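Local coordinates for lipolytic protein G-D-S-L family (Chitinophaga pinensis, PDB 4Q7Q) that is of unknown function but probably hydrolyses ester bonds, as a putative lipase or acylhydrolase of the GDSL family in the SGNH hydrolase clan, at residues Asp13-Leu18 with Lys31-Arg36; Tyr179-Leu184 with Asn244-Ser249. All coordinates share one frame; numbering follows the deposited sequence. Where two conformers were deposited one is given.

Interaction 1. Residues Asp13-Leu18 with Lys31-Arg36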
loop_
_atom_site.group_PDB
_atom_site.type_symbol
_atom_site.label_atom_id
_atom_site.label_comp_id
_atom_site.label_asym_id
_atom_site.label_seq_id
_atom_site.Cartn_x
_atom_site.Cartn_y
_atom_site.Cartn_z
ATOM N N ASP A 13 -2.812 0.369 5.404
ATOM C CA ASP A 13 -1.843 1.293 5.979
ATOM C C ASP A 13 -2.141 2.712 5.463
ATOM O O ASP A 13 -3.302 3.042 5.233
ATOM C CB ASP A 13 -0.413 0.850 5.652
ATOM C CG ASP A 13 -0.220 0.525 4.171
ATOM O OD1 ASP A 13 -0.830 1.217 3.320
ATOM O OD2 ASP A 13 0.531 -0.431 3.853
ATOM N N SER A 14 -1.118 3.536 5.253
ATOM C CA SER A 14 -1.349 4.912 4.819
ATOM C C SER A 14 -2.029 4.993 3.459
ATOM O O SER A 14 -2.802 5.900 3.212
ATOM C CB SER A 14 -0.043 5.707 4.773
ATOM O OG SER A 14 0.926 5.011 4.024
ATOM N N ILE A 15 -1.732 4.056 2.570
ATOM C CA ILE A 15 -2.331 4.090 1.242
ATOM C C ILE A 15 -3.868 4.031 1.323
ATOM O O ILE A 15 -4.564 4.639 0.510
ATOM C CB ILE A 15 -1.715 3.008 0.345
ATOM C CG1 ILE A 15 -0.238 3.345 0.117
ATOM C CG2 ILE A 15 -2.449 2.884 -0.976
ATOM C CD1 ILE A 15 0.575 2.251 -0.538
ATOM N N THR A 16 -4.378 3.355 2.353
ATOM C CA THR A 16 -5.811 3.265 2.624
ATOM C C THR A 16 -6.274 4.440 3.473
ATOM O O THR A 16 -7.263 5.096 3.156
ATOM C CB THR A 16 -6.125 1.938 3.330
ATOM O OG1 THR A 16 -5.743 0.867 2.460
ATOM C CG2 THR A 16 -7.603 1.825 3.678
ATOM N N TYR A 17 -5.551 4.686 4.558
ATOM C CA TYR A 17 -5.827 5.802 5.460
ATOM C C TYR A 17 -6.055 7.135 4.735
ATOM O O TYR A 17 -7.008 7.869 5.033
ATOM C CB TYR A 17 -4.656 5.941 6.431
ATOM C CG TYR A 17 -4.685 7.184 7.301
ATOM C CD1 TYR A 17 -5.360 7.190 8.519
ATOM C CD2 TYR A 17 -4.003 8.339 6.919
ATOM C CE1 TYR A 17 -5.373 8.321 9.322
ATOM C CE2 TYR A 17 -4.009 9.466 7.705
ATOM C CZ TYR A 17 -4.695 9.457 8.911
ATOM O OH TYR A 17 -4.702 10.584 9.700
ATOM N N LEU A 18 -5.183 7.433 3.773
ATOM C CA LEU A 18 -5.159 8.740 3.131
ATOM C C LEU A 18 -6.394 9.042 2.292
ATOM O O LEU A 18 -6.608 10.193 1.919
ATOM C CB LEU A 18 -3.901 8.889 2.271
ATOM C CG LEU A 18 -2.604 9.036 3.071
ATOM C CD1 LEU A 18 -1.357 8.839 2.184
ATOM C CD2 LEU A 18 -2.573 10.374 3.814
ATOM N N LYS A 31 -8.959 12.313 -4.897
ATOM C CA LYS A 31 -9.798 11.148 -4.630
ATOM C C LYS A 31 -8.931 9.918 -4.408
ATOM O O LYS A 31 -8.129 9.552 -5.268
ATOM C CB LYS A 31 -10.782 10.886 -5.781
ATOM C CG LYS A 31 -11.916 11.907 -5.938
ATOM C CD LYS A 31 -12.856 11.514 -7.077
ATOM C CE LYS A 31 -13.940 12.558 -7.285
ATOM N NZ LYS A 31 -14.906 12.177 -8.358
ATOM N N GLY A 32 -9.094 9.289 -3.248
ATOM C CA GLY A 32 -8.367 8.073 -2.918
ATOM C C GLY A 32 -9.006 6.838 -3.527
ATOM O O GLY A 32 -10.026 6.936 -4.204
ATOM N N TYR A 33 -8.432 5.666 -3.283
ATOM C CA TYR A 33 -8.927 4.473 -3.978
ATOM C C TYR A 33 -10.253 3.930 -3.434
ATOM O O TYR A 33 -10.985 3.263 -4.166
ATOM C CB TYR A 33 -7.849 3.376 -4.099
ATOM C CG TYR A 33 -7.695 2.480 -2.891
ATOM C CD1 TYR A 33 -8.465 1.325 -2.752
ATOM C CD2 TYR A 33 -6.764 2.767 -1.902
ATOM C CE1 TYR A 33 -8.324 0.503 -1.659
ATOM C CE2 TYR A 33 -6.622 1.944 -0.797
ATOM C CZ TYR A 33 -7.396 0.814 -0.682
ATOM O OH TYR A 33 -7.257 0.014 0.426
ATOM N N LEU A 34 -10.574 4.222 -2.173
ATOM C CA LEU A 34 -11.872 3.806 -1.622
ATOM C C LEU A 34 -12.996 4.602 -2.271
ATOM O O LEU A 34 -14.027 4.048 -2.686
ATOM C CB LEU A 34 -11.942 4.018 -0.104
ATOM C CG LEU A 34 -10.782 3.506 0.757
ATOM C CD1 LEU A 34 -11.089 3.704 2.246
ATOM C CD2 LEU A 34 -10.469 2.054 0.465
ATOM N N THR A 35 -12.787 5.912 -2.351
ATOM C CA THR A 35 -13.735 6.824 -2.988
ATOM C C THR A 35 -13.944 6.432 -4.444
ATOM O O THR A 35 -15.076 6.335 -4.914
ATOM C CB THR A 35 -13.234 8.274 -2.880
ATOM O OG1 THR A 35 -13.151 8.636 -1.495
ATOM C CG2 THR A 35 -14.156 9.253 -3.621
ATOM N N ARG A 36 -12.851 6.170 -5.154
ATOM C CA ARG A 36 -12.943 5.805 -6.561
ATOM C C ARG A 36 -13.606 4.443 -6.767
ATOM O O ARG A 36 -14.371 4.267 -7.713
ATOM C CB ARG A 36 -11.569 5.848 -7.213
ATOM C CG ARG A 36 -10.976 7.240 -7.253
ATOM C CD ARG A 36 -9.568 7.242 -7.860
ATOM N NE ARG A 36 -9.001 8.589 -7.887
ATOM C CZ ARG A 36 -9.299 9.499 -8.806
ATOM N NH1 ARG A 36 -8.756 10.707 -8.752
ATOM N NH2 ARG A 36 -10.143 9.200 -9.786
HETATM O O HOH W 1 -6.641 6.194 -0.870
#

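Interaction 2. Residues Tyr179-Leu184 with Asn244-Ser249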
loop_
_atom_site.group_PDB
_atom_site.type_symbol
_atom_site.label_atom_id
_atom_site.label_comp_id
_atom_site.label_asym_id
_atom_site.label_seq_id
_atom_site.Cartn_x
_atom_site.Cartn_y
_atom_site.Cartn_z
ATOM N N TYR A 179 1.657 -5.338 -7.331
ATOM C CA TYR A 179 3.100 -5.420 -7.515
ATOM C C TYR A 179 3.441 -5.738 -8.968
ATOM O O TYR A 179 4.328 -5.122 -9.558
ATOM C CB TYR A 179 3.751 -6.459 -6.586
ATOM C CG TYR A 179 5.249 -6.307 -6.620
ATOM C CD1 TYR A 179 5.990 -6.857 -7.658
ATOM C CD2 TYR A 179 5.918 -5.558 -5.661
ATOM C CE1 TYR A 179 7.341 -6.684 -7.743
ATOM C CE2 TYR A 179 7.298 -5.389 -5.732
ATOM C CZ TYR A 179 7.996 -5.959 -6.779
ATOM O OH TYR A 179 9.352 -5.795 -6.891
ATOM N N HIS A 180 2.724 -6.697 -9.545
ATOM C CA HIS A 180 2.999 -7.112 -10.917
ATOM C C HIS A 180 2.073 -6.480 -11.952
ATOM O O HIS A 180 2.054 -6.896 -13.110
ATOM C CB HIS A 180 2.982 -8.640 -11.030
ATOM C CG HIS A 180 3.976 -9.321 -10.137
ATOM N ND1 HIS A 180 3.619 -9.933 -8.955
ATOM C CD2 HIS A 180 5.314 -9.483 -10.256
ATOM C CE1 HIS A 180 4.696 -10.443 -8.382
ATOM N NE2 HIS A 180 5.738 -10.184 -9.150
ATOM N N HIS A 181 1.316 -5.470 -11.540
ATOM C CA HIS A 181 0.440 -4.759 -12.460
ATOM C C HIS A 181 1.271 -4.083 -13.553
ATOM O O HIS A 181 2.194 -3.337 -13.255
ATOM C CB HIS A 181 -0.382 -3.722 -11.691
ATOM C CG HIS A 181 -1.544 -3.175 -12.461
ATOM N ND1 HIS A 181 -1.395 -2.450 -13.621
ATOM C CD2 HIS A 181 -2.875 -3.244 -12.226
ATOM C CE1 HIS A 181 -2.588 -2.104 -14.077
ATOM N NE2 HIS A 181 -3.501 -2.571 -13.248
ATOM N N PRO A 182 0.950 -4.352 -14.827
ATOM C CA PRO A 182 1.791 -3.834 -15.915
ATOM C C PRO A 182 1.878 -2.302 -15.983
ATOM O O PRO A 182 2.814 -1.777 -16.593
ATOM C CB PRO A 182 1.133 -4.407 -17.180
ATOM C CG PRO A 182 -0.256 -4.776 -16.764
ATOM C CD PRO A 182 -0.168 -5.170 -15.324
ATOM N N LEU A 183 0.937 -1.598 -15.359
ATOM C CA LEU A 183 0.964 -0.137 -15.368
ATOM C C LEU A 183 1.689 0.469 -14.165
ATOM O O LEU A 183 2.032 1.653 -14.176
ATOM C CB LEU A 183 -0.457 0.429 -15.444
ATOM C CG LEU A 183 -1.273 0.072 -16.684
ATOM C CD1 LEU A 183 -2.647 0.723 -16.624
ATOM C CD2 LEU A 183 -0.538 0.493 -17.945
ATOM N N LEU A 184 1.919 -0.337 -13.135
ATOM C CA LEU A 184 2.450 0.180 -11.875
ATOM C C LEU A 184 3.953 -0.062 -11.725
ATOM O O LEU A 184 4.400 -0.785 -10.841
ATOM C CB LEU A 184 1.649 -0.389 -10.696
ATOM C CG LEU A 184 0.150 -0.064 -10.735
ATOM C CD1 LEU A 184 -0.577 -0.638 -9.523
ATOM C CD2 LEU A 184 -0.067 1.445 -10.836
ATOM N N ASN A 244 -4.388 5.929 -7.692
ATOM C CA ASN A 244 -5.609 5.483 -7.026
ATOM C C ASN A 244 -6.679 4.985 -8.000
ATOM O O ASN A 244 -7.425 4.053 -7.683
ATOM C CB ASN A 244 -6.178 6.576 -6.123
ATOM C CG ASN A 244 -5.412 6.712 -4.837
ATOM O OD1 ASN A 244 -5.088 5.719 -4.190
ATOM N ND2 ASN A 244 -5.111 7.942 -4.453
ATOM N N ALA A 245 -6.746 5.595 -9.179
ATOM C CA ALA A 245 -7.699 5.158 -10.200
ATOM C C ALA A 245 -7.367 3.750 -10.700
ATOM O O ALA A 245 -8.251 2.912 -10.856
ATOM C CB ALA A 245 -7.765 6.158 -11.363
ATOM N N ILE A 246 -6.087 3.485 -10.936
ATOM C CA ILE A 246 -5.659 2.162 -11.385
ATOM C C ILE A 246 -5.942 1.104 -10.311
ATOM O O ILE A 246 -6.470 0.029 -10.601
ATOM C CB ILE A 246 -4.167 2.167 -11.790
ATOM C CG1 ILE A 246 -3.975 3.038 -13.041
ATOM C CG2 ILE A 246 -3.677 0.748 -12.050
ATOM C CD1 ILE A 246 -2.544 3.466 -13.291
ATOM N N ILE A 247 -5.596 1.417 -9.070
ATOM C CA ILE A 247 -5.892 0.518 -7.959
ATOM C C ILE A 247 -7.397 0.241 -7.844
ATOM O O ILE A 247 -7.819 -0.910 -7.742
ATOM C CB ILE A 247 -5.378 1.095 -6.630
ATOM C CG1 ILE A 247 -3.851 1.173 -6.650
ATOM C CG2 ILE A 247 -5.844 0.242 -5.464
ATOM C CD1 ILE A 247 -3.260 1.908 -5.466
ATOM N N ALA A 248 -8.209 1.292 -7.876
ATOM C CA ALA A 248 -9.647 1.126 -7.736
ATOM C C ALA A 248 -10.236 0.266 -8.850
ATOM O O ALA A 248 -11.130 -0.546 -8.609
ATOM C CB ALA A 248 -10.339 2.472 -7.683
ATOM N N SER A 249 -9.742 0.444 -10.072
ATOM C CA SER A 249 -10.223 -0.338 -11.205
ATOM C C SER A 249 -9.894 -1.820 -11.042
ATOM O O SER A 249 -10.723 -2.681 -11.329
ATOM C CB SER A 249 -9.631 0.184 -12.512
ATOM O OG SER A 249 -10.044 -0.620 -13.602
HETATM O O HOH W 2 -6.274 -1.298 -13.055
#

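Interaction 1. Residues Asp13-Leu18 with Lys31-Arg36
Ile-15 and Thr-16, in the short helix 14-17, meet Tyr-33 at the start of helix 33-40. Asp-13 caps the short helix. Asp-13 OD1 accepts from Ile-15 N at 3.1 Å, on the anti side of the carboxylate, and its backbone O takes the amide of Tyr-17. Ser-14 comes next, in the family's GDS sequence. It is probably the nucleophile, and its OG is hydrogen-bonded to His-238. Ile-15 gives its carbonyl to the contact. Ile-15 O lies at the edge of the Tyr-33 ring, 3.6 Å from Tyr-33 CE2. A water donates to Ile-15 O at 2.9 Å and accepts from Tyr-33 N, so it bridges the two helix segments. Thr-16 OG1 also lies at the ring edge and shares a hydrogen bond of 2.7 Å with Tyr-33 OH. Tyr-33 CG stands between the backbone N and the carbonyl carbon (chi1 84°), and this carries the hydroxyl to Thr-16. Thr-16 CG2 lies more loosely beside Leu-34 CD1, at 4.2 Å. The other methyl of Leu-34, CD2, sits 3.3 Å above the plane of the Tyr-33 ring, toward its rim. Polar atoms of both segments are thus paired inside a buried contact. Helix 241-257 packs on Tyr-33 through Asn-244 and Ile-247. Leu-34 reaches Trp-8 and Ala-10 of strand 6-12, and Tyr-46 and Asn-48 of strand 44-50. Thr-16 also touches Ala-10, so the contact joins two helices beside the parallel sheet.

Interaction 2. Residues Tyr179-Leu184 with Asn244-Ser249
Leu-183 and Ile-246 have the closest backbones of the pair, CA to CA 8.1 Å, where a type I beta turn from His-181 to Leu-184 faces one side of helix 241-257. Ile-246 is the centre of the contact, and three side chains of the turn close on it. The CG2 methyl of Ile-246 lies over one face of the His-181 imidazole in a CH-pi contact. Ile-246 CG2 is 3.9 Å from the centroid of the His-181 ring, 27° off the normal. It is displaced toward the rim, and His-181 NE2 is the ring atom nearest to Ile-246 CG2, at 3.5 Å. With CG anti to the backbone N (chi1 -166°), the His-181 ring turns ND1 to the Leu-183 amide and a face to Ile-246. His-181 ND1 accepts from Leu-183 N at 3.0 Å, almost exactly in the ring plane. At the other ring nitrogen, a water is hydrogen-bonded to His-181 NE2 at 3.1 Å. The same water donates to Ile-246 O at 2.8 Å, so a polar bridge runs beside the methyl contact. Leu-184 is the buried member, and its CD2 meets Ile-246 CG2 at 3.9 Å. Leu-183 is exposed and adds a marginal contact, its CB to Ile-246 CD1 at 4.3 Å. With an alanine in place of His-181, the Leu-183 amide would probably lose its acceptor, and the Ile-246 methyl the flat face it rests on. The turn belongs to the loop after strand 175-176, an outermost strand of the parallel sheet. The arrangement is consistent with the three-layer alpha/beta/alpha fold of SGNH hydrolases, with a loop beyond the sheet edge laid against the C-terminal helix.

Helix 241-257 ties the two contacts together. Its Asn-244 packs against Lys-31, Gly-32 and Tyr-33 of interaction 1, while Ile-246 faces the turn of interaction 2. The centres lie about 13 Å apart. Interaction 1 is buried, beside the sheet and next to the probable nucleophile. A direct hydroxyl pair carries it, with few apolar contacts. Interaction 2 lies farther out and is only partly buried. No direct hydrogen bond crosses it, and methyl groups on a ring and on leucines do most of the work. Each contact has one water bridging a backbone atom of its second segment to the first segment.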